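Local atomic coordinates of putative hydrolase (Bacteroides ovatus, PDB entry 4HBS), a protein that is of unknown function but is a putative hydrolase built as a five-bladed beta-propeller, probably related to the enzymes of the beta-fructosidase clan. Residues A[59-64]-A[397-402]; A[65-70]-A[166-171]; A[99-104]-A[206-211]; A[308-313]-A[359-364]. All coordinates share one frame; numbering follows the deposited sequence.

Contact 1 of 4, residues A[59-64]-A[397-402]; sequences DGVFTT and PYFYRV
Pro397 meets Val61 first: CG and CB of the proline lie against the valine's two methyls, the side chains crossing at about a right angle. CG2 of Val61 comes to 3.7 Å from Pro397 CG, and the same methyl is 3.9 Å from Pro397 CB. The backbone of Tyr398 bonds to Thr375 of strand 371-377. At Phe399 the ring end swings back toward Val61, and its CZ stands 4.3 Å from Val61 CG1. With that methyl anti to the valine's own N (chi1 -171°), CG2 rests on the proline, while CG1 touches it more distantly and also meets the Phe399 ring obliquely. An alanine at Val61 would lose both methyls and is likely to leave a gap beneath the Pro397 ring, with the end of Phe399 less firmly packed. Only carbon atoms meet here, with no hydrogen bond between the segments, and all three residues are buried. Val61 and Phe62 both face Ser74, a G1 beta bulge in the edge strand 60-65. The contact seats that strand against the blade containing strand 399-403, which pairs antiparallel with 371-377 on one side and 38-42 on the other, the pairing of early and late strands that closes a beta-propeller.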
loop_
_atom_site.group_PDB
_atom_site.type_symbol
_atom_site.label_atom_id
_atom_site.label_comp_id
_atom_site.label_asym_id
_atom_site.label_seq_id
_atom_site.Cartn_x
_atom_site.Cartn_y
_atom_site.Cartn_z
ATOM N N ASP A 59 -2.897 -5.458 -6.598
ATOM C CA ASP A 59 -2.316 -4.120 -6.527
ATOM C C ASP A 59 -2.634 -3.511 -5.172
ATOM O O ASP A 59 -3.519 -4.013 -4.475
ATOM C CB ASP A 59 -3.050 -3.365 -7.626
ATOM C CG ASP A 59 -2.500 -2.094 -8.178
ATOM O OD1 ASP A 59 -1.570 -2.175 -8.984
ATOM O OD2 ASP A 59 -3.180 -1.031 -8.024
ATOM N N GLY A 60 -1.967 -2.415 -4.828
ATOM C CA GLY A 60 -2.142 -1.764 -3.533
ATOM C C GLY A 60 -1.365 -2.533 -2.489
ATOM O O GLY A 60 -0.138 -2.438 -2.447
ATOM N N VAL A 61 -2.061 -3.381 -1.711
ATOM C CA VAL A 61 -1.450 -4.248 -0.695
ATOM C C VAL A 61 -0.996 -3.352 0.457
ATOM O O VAL A 61 0.155 -2.925 0.512
ATOM C CB VAL A 61 -0.302 -5.156 -1.274
ATOM C CG1 VAL A 61 0.146 -6.194 -0.260
ATOM C CG2 VAL A 61 -0.746 -5.849 -2.568
ATOM N N PHE A 62 -1.954 -3.009 1.328
ATOM C CA PHE A 62 -1.759 -2.144 2.497
ATOM C C PHE A 62 -2.177 -2.883 3.746
ATOM O O PHE A 62 -3.315 -3.329 3.811
ATOM C CB PHE A 62 -2.616 -0.883 2.375
ATOM C CG PHE A 62 -2.341 0.042 1.217
ATOM C CD1 PHE A 62 -2.809 -0.256 -0.058
ATOM C CD2 PHE A 62 -1.810 1.305 1.434
ATOM C CE1 PHE A 62 -2.609 0.629 -1.118
ATOM C CE2 PHE A 62 -1.634 2.200 0.379
ATOM C CZ PHE A 62 -2.018 1.848 -0.895
ATOM N N THR A 63 -1.295 -2.969 4.759
ATOM C CA THR A 63 -1.606 -3.633 6.026
ATOM C C THR A 63 -1.943 -2.619 7.111
ATOM O O THR A 63 -1.566 -1.443 7.030
ATOM C CB THR A 63 -0.462 -4.498 6.490
ATOM O OG1 THR A 63 0.714 -3.715 6.496
ATOM C CG2 THR A 63 -0.274 -5.694 5.640
ATOM N N THR A 64 -2.650 -3.095 8.134
ATOM C CA THR A 64 -3.039 -2.324 9.300
ATOM C C THR A 64 -3.239 -3.311 10.417
ATOM O O THR A 64 -4.250 -4.024 10.423
ATOM C CB THR A 64 -4.310 -1.489 9.018
ATOM O OG1 THR A 64 -3.976 -0.412 8.151
ATOM C CG2 THR A 64 -4.953 -0.917 10.291
ATOM N N PRO A 397 2.056 -8.982 -5.321
ATOM C CA PRO A 397 3.128 -8.402 -4.524
ATOM C C PRO A 397 4.274 -9.355 -4.289
ATOM O O PRO A 397 4.097 -10.562 -4.280
ATOM C CB PRO A 397 2.438 -8.032 -3.211
ATOM C CG PRO A 397 1.292 -8.936 -3.112
ATOM C CD PRO A 397 0.883 -9.318 -4.486
ATOM N N TYR A 398 5.450 -8.794 -4.131
ATOM C CA TYR A 398 6.663 -9.524 -3.792
ATOM C C TYR A 398 7.160 -8.863 -2.522
ATOM O O TYR A 398 7.108 -7.637 -2.436
ATOM C CB TYR A 398 7.663 -9.480 -4.945
ATOM C CG TYR A 398 7.279 -10.430 -6.053
ATOM C CD1 TYR A 398 7.400 -11.810 -5.890
ATOM C CD2 TYR A 398 6.760 -9.961 -7.258
ATOM C CE1 TYR A 398 7.069 -12.695 -6.915
ATOM C CE2 TYR A 398 6.414 -10.841 -8.288
ATOM C CZ TYR A 398 6.596 -12.206 -8.118
ATOM O OH TYR A 398 6.254 -13.091 -9.107
ATOM N N PHE A 399 7.526 -9.658 -1.506
ATOM C CA PHE A 399 7.901 -9.147 -0.196
ATOM C C PHE A 399 9.417 -9.188 0.071
ATOM O O PHE A 399 10.126 -10.087 -0.395
ATOM C CB PHE A 399 7.153 -9.941 0.873
ATOM C CG PHE A 399 5.660 -9.770 0.754
ATOM C CD1 PHE A 399 4.927 -10.531 -0.155
ATOM C CD2 PHE A 399 4.995 -8.794 1.481
ATOM C CE1 PHE A 399 3.551 -10.379 -0.266
ATOM C CE2 PHE A 399 3.616 -8.624 1.347
ATOM C CZ PHE A 399 2.905 -9.426 0.481
ATOM N N TYR A 400 9.899 -8.181 0.828
ATOM C CA TYR A 400 11.304 -8.042 1.231
ATOM C C TYR A 400 11.397 -7.656 2.696
ATOM O O TYR A 400 10.494 -7.019 3.206
ATOM C CB TYR A 400 12.025 -6.957 0.388
ATOM C CG TYR A 400 11.934 -7.197 -1.096
ATOM C CD1 TYR A 400 10.800 -6.830 -1.812
ATOM C CD2 TYR A 400 12.962 -7.832 -1.782
ATOM C CE1 TYR A 400 10.689 -7.091 -3.171
ATOM C CE2 TYR A 400 12.850 -8.124 -3.140
ATOM C CZ TYR A 400 11.715 -7.744 -3.833
ATOM O OH TYR A 400 11.597 -8.058 -5.163
ATOM N N ARG A 401 12.493 -8.010 3.357
ATOM C CA ARG A 401 12.776 -7.604 4.740
ATOM C C ARG A 401 14.162 -6.974 4.752
ATOM O O ARG A 401 15.080 -7.524 4.128
ATOM C CB ARG A 401 12.701 -8.779 5.713
ATOM C CG ARG A 401 11.375 -9.514 5.669
ATOM C CD ARG A 401 10.829 -9.864 7.037
ATOM N NE ARG A 401 9.490 -10.453 6.913
ATOM C CZ ARG A 401 8.571 -10.514 7.877
ATOM N NH1 ARG A 401 8.827 -10.023 9.089
ATOM N NH2 ARG A 401 7.387 -11.067 7.638
ATOM N N VAL A 402 14.299 -5.794 5.375
ATOM C CA VAL A 402 15.569 -5.082 5.476
ATOM C C VAL A 402 15.955 -5.075 6.935
ATOM O O VAL A 402 15.236 -4.498 7.754
ATOM C CB VAL A 402 15.507 -3.640 4.901
ATOM C CG1 VAL A 402 16.897 -3.016 4.831
ATOM C CG2 VAL A 402 14.843 -3.614 3.528
#

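Contact 2 of 4, residues A[65-70]-A[166-171]; sequences GLPDGN and YNNQMQ
Leu66 and Met170, a selenomethionine, form the buried half of this contact. CD2 of Leu66 reaches to 4.2 Å from the SE atom of Met170, a soft van der Waals approach. The CB of Met170 points at the turn, whereas the leucine comes nearer through its CD2 branch. Both residues also touch Ile165 at the end of strand 156-165, which makes this side an apolar cluster between two hairpins. The outer half is no more distant but differs in burial and chemistry: Pro67 and Asn168 are exposed, and Pro67 CG stands 4.2 Å from Asn168 OD1, a ring methylene facing an amide oxygen without a hydrogen bond. CG of Asn168 is anti to its backbone N (chi1 -160°), and this brings the amide round to the proline from a turn in which Asn167 and Asn168 both adopt left-handed backbone angles. Much of the loop's shape is set by its own bonds. Residues Leu66 to Gly69 form a type I beta turn, and Leu66 N donates to Asn70 O at 2.8 Å. Asp68 OD1 accepts from Asn70 N at 3.2 Å, an Asx turn with an N-H...O angle of 156°. No hydrogen bond joins the two segments; Asp68 and Asn70 turn their polar ends to the Tyr207 hydroxyl instead. Between these two segments the contact is van der Waals only, with the apolar pair inward and the proline-amide pair toward solvent.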
loop_
_atom_site.group_PDB
_atom_site.type_symbol
_atom_site.label_atom_id
_atom_site.label_comp_id
_atom_site.label_asym_id
_atom_site.label_seq_id
_atom_site.Cartn_x
_atom_site.Cartn_y
_atom_site.Cartn_z
ATOM N N GLY A 65 -2.272 -3.386 11.334
ATOM C CA GLY A 65 -2.385 -4.255 12.495
ATOM C C GLY A 65 -3.606 -3.853 13.300
ATOM O O GLY A 65 -3.878 -2.650 13.437
ATOM N N LEU A 66 -4.401 -4.847 13.762
ATOM C CA LEU A 66 -5.625 -4.591 14.525
ATOM C C LEU A 66 -5.395 -4.859 16.007
ATOM O O LEU A 66 -4.421 -5.526 16.364
ATOM C CB LEU A 66 -6.778 -5.455 13.986
ATOM C CG LEU A 66 -7.170 -5.201 12.529
ATOM C CD1 LEU A 66 -8.246 -6.143 12.098
ATOM C CD2 LEU A 66 -7.607 -3.779 12.322
ATOM N N PRO A 67 -6.272 -4.363 16.908
ATOM C CA PRO A 67 -6.040 -4.593 18.351
ATOM C C PRO A 67 -6.282 -6.038 18.837
ATOM O O PRO A 67 -5.857 -6.365 19.945
ATOM C CB PRO A 67 -7.027 -3.627 19.028
ATOM C CG PRO A 67 -7.559 -2.764 17.945
ATOM C CD PRO A 67 -7.484 -3.546 16.695
ATOM N N ASP A 68 -6.951 -6.894 18.029
ATOM C CA ASP A 68 -7.241 -8.291 18.400
ATOM C C ASP A 68 -6.152 -9.280 17.913
ATOM O O ASP A 68 -6.346 -10.490 18.029
ATOM C CB ASP A 68 -8.631 -8.719 17.867
ATOM C CG ASP A 68 -8.908 -8.368 16.412
ATOM O OD1 ASP A 68 -8.023 -8.619 15.559
ATOM O OD2 ASP A 68 -9.979 -7.781 16.139
ATOM N N GLY A 69 -5.032 -8.771 17.385
ATOM C CA GLY A 69 -3.935 -9.603 16.911
ATOM C C GLY A 69 -3.968 -9.910 15.429
ATOM O O GLY A 69 -2.988 -10.442 14.903
ATOM N N ASN A 70 -5.087 -9.589 14.734
ATOM C CA ASN A 70 -5.205 -9.824 13.294
ATOM C C ASN A 70 -4.618 -8.648 12.541
ATOM O O ASN A 70 -4.312 -7.620 13.149
ATOM C CB ASN A 70 -6.668 -10.010 12.887
ATOM C CG ASN A 70 -7.406 -11.092 13.635
ATOM O OD1 ASN A 70 -6.844 -12.125 13.981
ATOM N ND2 ASN A 70 -8.685 -10.869 13.926
ATOM N N TYR A 166 -9.644 3.766 15.923
ATOM C CA TYR A 166 -10.177 4.792 16.812
ATOM C C TYR A 166 -11.476 4.254 17.414
ATOM O O TYR A 166 -12.366 3.861 16.653
ATOM C CB TYR A 166 -10.403 6.106 16.045
ATOM C CG TYR A 166 -10.950 7.226 16.906
ATOM C CD1 TYR A 166 -10.162 7.833 17.877
ATOM C CD2 TYR A 166 -12.260 7.665 16.763
ATOM C CE1 TYR A 166 -10.665 8.858 18.684
ATOM C CE2 TYR A 166 -12.781 8.673 17.575
ATOM C CZ TYR A 166 -11.985 9.257 18.549
ATOM O OH TYR A 166 -12.472 10.291 19.330
ATOM N N ASN A 167 -11.561 4.184 18.775
ATOM C CA ASN A 167 -12.725 3.694 19.534
ATOM C C ASN A 167 -13.123 2.271 19.088
ATOM O O ASN A 167 -14.285 2.026 18.747
ATOM C CB ASN A 167 -13.928 4.680 19.423
ATOM C CG ASN A 167 -13.837 5.902 20.320
ATOM O OD1 ASN A 167 -12.899 6.076 21.121
ATOM N ND2 ASN A 167 -14.852 6.759 20.238
ATOM N N ASN A 168 -12.137 1.341 19.110
ATOM C CA ASN A 168 -12.273 -0.075 18.700
ATOM C C ASN A 168 -13.073 -0.206 17.376
ATOM O O ASN A 168 -14.049 -0.968 17.268
ATOM C CB ASN A 168 -12.891 -0.943 19.825
ATOM C CG ASN A 168 -12.613 -2.446 19.655
ATOM O OD1 ASN A 168 -11.465 -2.876 19.388
ATOM N ND2 ASN A 168 -13.648 -3.283 19.803
ATOM N N GLN A 169 -12.658 0.593 16.393
ATOM C CA GLN A 169 -13.237 0.643 15.054
ATOM C C GLN A 169 -12.169 1.099 14.130
ATOM O O GLN A 169 -11.394 1.981 14.518
ATOM C CB GLN A 169 -14.430 1.615 14.982
ATOM C CG GLN A 169 -15.685 1.127 15.664
ATOM C CD GLN A 169 -16.847 2.044 15.417
ATOM O OE1 GLN A 169 -16.695 3.258 15.201
ATOM N NE2 GLN A 169 -18.045 1.494 15.494
HETATM N N MSE A 170 -12.098 0.538 12.919
HETATM C CA MSE A 170 -11.083 0.960 11.969
HETATM C C MSE A 170 -11.674 1.982 11.006
HETATM O O MSE A 170 -12.635 1.682 10.289
HETATM C CB MSE A 170 -10.504 -0.225 11.210
HETATM C CG MSE A 170 -9.280 0.138 10.379
HETATM SE SE MSE A 170 -8.854 -1.248 9.148
HETATM C CE MSE A 170 -10.286 -0.952 7.931
ATOM N N GLN A 171 -11.079 3.187 10.993
ATOM C CA GLN A 171 -11.448 4.283 10.102
ATOM C C GLN A 171 -10.487 4.250 8.950
ATOM O O GLN A 171 -9.274 4.282 9.184
ATOM C CB GLN A 171 -11.356 5.635 10.817
ATOM C CG GLN A 171 -11.963 5.675 12.196
ATOM C CD GLN A 171 -11.790 7.052 12.750
ATOM O OE1 GLN A 171 -10.673 7.458 13.090
ATOM N NE2 GLN A 171 -12.858 7.839 12.783
#

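Contact 3 of 4, residues A[99-104]-A[206-211]; sequences IMVQTP and TYMKLI
Apolar packing centres on Val101, which points from strand 98-102 into the turn at Tyr207 and Met208. Its CG2 lies 3.7 Å from CG of Met208, a selenomethionine, and 3.9 Å from CE2 of Tyr207. The methyl comes to the tyrosine ring at its edge, close to the ring plane, so the face of the ring is not used by this valine. CG1 of Val101 is 4.1 Å from the same Tyr207 CE2, somewhat off the ring plane. The valine crosses both partners obliquely. Met208 is bent at its second torsion (chi2 -59°), and it also touches Phe72, Leu114 and Tyr196, which places it between the two blades.

A second, weaker kind of approach sets a hydrocarbon against a carbonyl: Ile99 CD1 is 4.3 Å from Met208 O, with no bond implied.

Hydrogen bonding serves the turn and the ring end, and none runs between the segments. Thr206 to Lys209 is a type II beta turn, in which Lys209 N donates to Thr206 O at 3.2 Å and Met208 takes a positive phi. The Tyr207 hydroxyl bonds to both Asp68 OD2 and Asn70 ND2 of the neighbouring hairpin loop. The buried tyrosine thus has two roles, offering a carbon edge to Val101 while its hydroxyl is not left without a partner.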
loop_
_atom_site.group_PDB
_atom_site.type_symbol
_atom_site.label_atom_id
_atom_site.label_comp_id
_atom_site.label_asym_id
_atom_site.label_seq_id
_atom_site.Cartn_x
_atom_site.Cartn_y
_atom_site.Cartn_z
ATOM N N ILE A 99 -10.856 -6.541 0.285
ATOM C CA ILE A 99 -10.170 -6.584 1.562
ATOM C C ILE A 99 -10.038 -8.033 2.039
ATOM O O ILE A 99 -10.654 -8.959 1.492
ATOM C CB ILE A 99 -10.867 -5.668 2.617
ATOM C CG1 ILE A 99 -12.265 -6.210 3.024
ATOM C CG2 ILE A 99 -10.939 -4.206 2.106
ATOM C CD1 ILE A 99 -13.037 -5.387 4.051
HETATM N N MSE A 100 -9.200 -8.206 3.046
HETATM C CA MSE A 100 -8.897 -9.498 3.660
HETATM C C MSE A 100 -8.423 -9.276 5.103
HETATM O O MSE A 100 -7.960 -8.182 5.428
HETATM C CB MSE A 100 -7.806 -10.194 2.805
HETATM C CG MSE A 100 -7.286 -11.527 3.348
HETATM SE SE MSE A 100 -5.706 -11.332 4.380
HETATM C CE MSE A 100 -4.537 -11.137 3.032
ATOM N N VAL A 101 -8.586 -10.292 5.966
ATOM C CA VAL A 101 -8.117 -10.270 7.360
ATOM C C VAL A 101 -7.164 -11.429 7.546
ATOM O O VAL A 101 -7.556 -12.565 7.299
ATOM C CB VAL A 101 -9.251 -10.347 8.427
ATOM C CG1 VAL A 101 -8.652 -10.300 9.830
ATOM C CG2 VAL A 101 -10.277 -9.233 8.251
ATOM N N GLN A 102 -5.929 -11.157 7.982
ATOM C CA GLN A 102 -4.944 -12.193 8.272
ATOM C C GLN A 102 -4.978 -12.460 9.747
ATOM O O GLN A 102 -4.780 -11.521 10.514
ATOM C CB GLN A 102 -3.548 -11.746 7.863
ATOM C CG GLN A 102 -2.430 -12.732 8.216
ATOM C CD GLN A 102 -1.061 -12.172 7.986
ATOM O OE1 GLN A 102 -0.886 -11.014 7.632
ATOM N NE2 GLN A 102 -0.054 -12.971 8.239
ATOM N N THR A 103 -5.189 -13.724 10.160
ATOM C CA THR A 103 -5.197 -14.111 11.572
ATOM C C THR A 103 -3.837 -14.703 11.938
ATOM O O THR A 103 -3.120 -15.153 11.047
ATOM C CB THR A 103 -6.310 -15.133 11.826
ATOM O OG1 THR A 103 -6.121 -16.249 10.944
ATOM C CG2 THR A 103 -7.688 -14.543 11.642
ATOM N N PRO A 104 -3.467 -14.793 13.237
ATOM C CA PRO A 104 -2.173 -15.421 13.585
ATOM C C PRO A 104 -2.052 -16.866 13.070
ATOM O O PRO A 104 -3.018 -17.625 13.194
ATOM C CB PRO A 104 -2.169 -15.376 15.117
ATOM C CG PRO A 104 -3.071 -14.251 15.460
ATOM C CD PRO A 104 -4.160 -14.301 14.446
ATOM N N THR A 206 -20.728 -9.398 11.678
ATOM C CA THR A 206 -20.306 -8.112 12.230
ATOM C C THR A 206 -18.843 -7.744 11.918
ATOM O O THR A 206 -18.564 -6.575 11.657
ATOM C CB THR A 206 -20.530 -8.108 13.763
ATOM O OG1 THR A 206 -19.949 -9.276 14.353
ATOM C CG2 THR A 206 -22.000 -8.073 14.119
ATOM N N TYR A 207 -17.914 -8.717 11.977
ATOM C CA TYR A 207 -16.478 -8.455 11.802
ATOM C C TYR A 207 -16.091 -7.906 10.419
ATOM O O TYR A 207 -16.292 -8.572 9.393
ATOM C CB TYR A 207 -15.649 -9.701 12.085
ATOM C CG TYR A 207 -14.227 -9.353 12.445
ATOM C CD1 TYR A 207 -13.889 -8.973 13.740
ATOM C CD2 TYR A 207 -13.233 -9.315 11.479
ATOM C CE1 TYR A 207 -12.588 -8.616 14.071
ATOM C CE2 TYR A 207 -11.931 -8.960 11.800
ATOM C CZ TYR A 207 -11.609 -8.621 13.100
ATOM O OH TYR A 207 -10.320 -8.282 13.422
HETATM N N MSE A 208 -15.446 -6.706 10.432
HETATM C CA MSE A 208 -14.994 -5.935 9.271
HETATM C C MSE A 208 -16.173 -5.522 8.358
HETATM O O MSE A 208 -15.971 -5.252 7.169
HETATM C CB MSE A 208 -13.883 -6.663 8.481
HETATM C CG MSE A 208 -12.475 -6.283 8.926
HETATM SE SE MSE A 208 -12.042 -4.372 8.786
HETATM C CE MSE A 208 -10.743 -4.311 10.088
ATOM N N LYS A 209 -17.387 -5.375 8.939
ATOM C CA LYS A 209 -18.544 -4.903 8.191
ATOM C C LYS A 209 -18.427 -3.390 8.126
ATOM O O LYS A 209 -18.018 -2.773 9.119
ATOM C CB LYS A 209 -19.881 -5.339 8.842
ATOM N N LEU A 210 -18.747 -2.792 6.956
ATOM C CA LEU A 210 -18.724 -1.336 6.775
ATOM C C LEU A 210 -19.892 -0.710 7.578
ATOM O O LEU A 210 -21.049 -0.812 7.159
ATOM C CB LEU A 210 -18.830 -1.000 5.273
ATOM C CG LEU A 210 -18.812 0.475 4.841
ATOM C CD1 LEU A 210 -17.556 1.174 5.285
ATOM C CD2 LEU A 210 -18.892 0.580 3.335
ATOM N N ILE A 211 -19.584 -0.126 8.757
ATOM C CA ILE A 211 -20.576 0.502 9.647
ATOM C C ILE A 211 -21.092 1.834 9.087
ATOM O O ILE A 211 -22.281 2.136 9.245
ATOM C CB ILE A 211 -19.960 0.697 11.071
ATOM C CG1 ILE A 211 -19.710 -0.656 11.744
ATOM C CG2 ILE A 211 -20.802 1.619 11.961
ATOM C CD1 ILE A 211 -20.873 -1.722 11.590
#

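Contact 4 of 4, residues A[308-313]-A[359-364]; sequences YMIGQS and VNIHPA
Ile310 meets Ile361 end to end, with 3.6 Å between the CD1 atoms and the two side chains crossing at about a right angle. The CG1 branch of Ile310 lies anti to its carbonyl carbon (chi1 -58°), which carries CD1 out toward the partner, where it also lies 4.0 Å from Ile361 CG1. Gly311 follows with no side chain to contribute. At Gln312 the chains come closer, the CA atoms of Gln312 and Val359 being 6.0 Å apart. The extended glutamine lays its flank over one methyl of the valine: Val359 CG2 is 3.7 Å from Gln312 CG and 3.8 Å from Gln312 CD. The amide end is used differently, since Gln312 NE2 donates to Val356 O and Gly317 O. The buried NE2 is thereby satisfied, and two acceptors probably hold the amide's rotation, while the methylenes pack as hydrocarbon. The partners pair in reverse order, 310 with 361 and 312 with 359, so the segments run in opposite senses without sharing backbone bonds. Strand 306-312 lies between 298-303 and 319-325 in its own blade, and its Ile310 and Gln312 press on edge strand 356-361 of the next, where Leu371 and Ile373 of strand 371-377 extend the apolar layer.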
loop_
_atom_site.group_PDB
_atom_site.type_symbol
_atom_site.label_atom_id
_atom_site.label_comp_id
_atom_site.label_asym_id
_atom_site.label_seq_id
_atom_site.Cartn_x
_atom_site.Cartn_y
_atom_site.Cartn_z
ATOM N N TYR A 308 11.742 8.570 10.182
ATOM C CA TYR A 308 12.306 8.030 8.953
ATOM C C TYR A 308 11.220 7.948 7.930
ATOM O O TYR A 308 10.101 7.570 8.267
ATOM C CB TYR A 308 12.907 6.645 9.193
ATOM C CG TYR A 308 14.057 6.661 10.170
ATOM C CD1 TYR A 308 15.347 6.980 9.755
ATOM C CD2 TYR A 308 13.860 6.355 11.513
ATOM C CE1 TYR A 308 16.414 6.987 10.655
ATOM C CE2 TYR A 308 14.921 6.343 12.415
ATOM C CZ TYR A 308 16.196 6.667 11.986
ATOM O OH TYR A 308 17.246 6.682 12.877
HETATM N N MSE A 309 11.530 8.304 6.687
HETATM C CA MSE A 309 10.595 8.223 5.570
HETATM C C MSE A 309 11.144 7.273 4.569
HETATM O O MSE A 309 12.330 7.366 4.284
HETATM C CB MSE A 309 10.421 9.583 4.927
HETATM C CG MSE A 309 9.406 9.580 3.827
HETATM SE SE MSE A 309 9.242 11.344 3.048
HETATM C CE MSE A 309 9.710 10.820 1.435
ATOM N N ILE A 310 10.311 6.368 4.011
ATOM C CA ILE A 310 10.765 5.423 2.978
ATOM C C ILE A 310 9.860 5.582 1.788
ATOM O O ILE A 310 8.650 5.485 1.923
ATOM C CB ILE A 310 10.821 3.951 3.455
ATOM C CG1 ILE A 310 11.744 3.810 4.677
ATOM C CG2 ILE A 310 11.311 3.023 2.305
ATOM C CD1 ILE A 310 11.532 2.609 5.395
ATOM N N GLY A 311 10.446 5.820 0.637
ATOM C CA GLY A 311 9.699 6.002 -0.595
ATOM C C GLY A 311 10.420 5.432 -1.784
ATOM O O GLY A 311 11.618 5.169 -1.726
ATOM N N GLN A 312 9.689 5.211 -2.853
ATOM C CA GLN A 312 10.250 4.702 -4.088
ATOM C C GLN A 312 10.813 5.855 -4.861
ATOM O O GLN A 312 10.159 6.889 -4.940
ATOM C CB GLN A 312 9.160 4.039 -4.891
ATOM C CG GLN A 312 9.665 3.260 -6.081
ATOM C CD GLN A 312 8.537 2.897 -6.983
ATOM O OE1 GLN A 312 7.352 3.150 -6.688
ATOM N NE2 GLN A 312 8.878 2.300 -8.101
ATOM N N SER A 313 11.990 5.696 -5.476
ATOM C CA SER A 313 12.568 6.774 -6.281
ATOM C C SER A 313 11.650 7.052 -7.484
ATOM O O SER A 313 10.803 6.221 -7.823
ATOM C CB SER A 313 13.988 6.436 -6.721
ATOM O OG SER A 313 14.029 5.302 -7.568
ATOM N N VAL A 359 5.686 0.774 -3.455
ATOM C CA VAL A 359 6.650 0.194 -2.531
ATOM C C VAL A 359 6.139 0.583 -1.159
ATOM O O VAL A 359 6.231 1.753 -0.782
ATOM C CB VAL A 359 8.089 0.642 -2.819
ATOM C CG1 VAL A 359 9.056 -0.019 -1.855
ATOM C CG2 VAL A 359 8.466 0.297 -4.255
ATOM N N ASN A 360 5.473 -0.383 -0.484
ATOM C CA ASN A 360 4.798 -0.203 0.796
ATOM C C ASN A 360 5.540 -0.803 1.935
ATOM O O ASN A 360 6.241 -1.784 1.766
ATOM C CB ASN A 360 3.393 -0.803 0.736
ATOM C CG ASN A 360 2.427 0.051 -0.052
ATOM O OD1 ASN A 360 2.725 1.192 -0.439
ATOM N ND2 ASN A 360 1.240 -0.472 -0.288
ATOM N N ILE A 361 5.316 -0.229 3.123
ATOM C CA ILE A 361 5.959 -0.573 4.390
ATOM C C ILE A 361 4.900 -1.253 5.268
ATOM O O ILE A 361 3.738 -0.846 5.225
ATOM C CB ILE A 361 6.547 0.766 4.955
ATOM C CG1 ILE A 361 8.018 0.906 4.567
ATOM C CG2 ILE A 361 6.308 1.014 6.439
ATOM C CD1 ILE A 361 8.953 0.072 5.392
ATOM N N HIS A 362 5.274 -2.333 6.006
ATOM C CA HIS A 362 4.323 -3.133 6.815
ATOM C C HIS A 362 4.833 -3.370 8.247
ATOM O O HIS A 362 5.266 -4.473 8.588
ATOM C CB HIS A 362 4.032 -4.482 6.122
ATOM C CG HIS A 362 3.555 -4.331 4.717
ATOM N ND1 HIS A 362 2.326 -3.779 4.436
ATOM C CD2 HIS A 362 4.192 -4.591 3.555
ATOM C CE1 HIS A 362 2.220 -3.764 3.122
ATOM N NE2 HIS A 362 3.327 -4.235 2.542
ATOM N N PRO A 363 4.711 -2.352 9.122
ATOM C CA PRO A 363 5.117 -2.520 10.534
ATOM C C PRO A 363 4.471 -3.705 11.250
ATOM O O PRO A 363 5.112 -4.302 12.098
ATOM C CB PRO A 363 4.657 -1.216 11.185
ATOM C CG PRO A 363 4.610 -0.246 10.094
ATOM C CD PRO A 363 4.174 -1.002 8.887
ATOM N N ALA A 364 3.205 -4.032 10.922
ATOM C CA ALA A 364 2.478 -5.155 11.526
ATOM C C ALA A 364 3.166 -6.519 11.284
ATOM O O ALA A 364 3.034 -7.417 12.120
ATOM C CB ALA A 364 1.068 -5.202 10.973
#

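The four contacts join blades of one propeller. Contacts 1 and 4 have centres 9 Å apart and share the sheet that holds strands 356-361 and 399-403. They are bridged by probable hydrogen bonds, Thr63 OG1 to His362 ND1 at 2.6 Å and Val61 O to Asn360 ND2 at 2.8 Å. Contacts 2 and 3, centres 10 Å apart, both join the blade of strands 60-65 and 98-102 to that of 169-178 and 210-218. Tyr207 OH is 2.8 Å from Asp68 OD2 and 3.1 Å from Asn70 ND2, probable hydrogen bonds that tie these two together. Packing of Thr64 CG2 on Met170 SE at 4.1 Å carries contact 1 into contact 2. Contacts 3 and 4 are separate, their centres 24 Å apart.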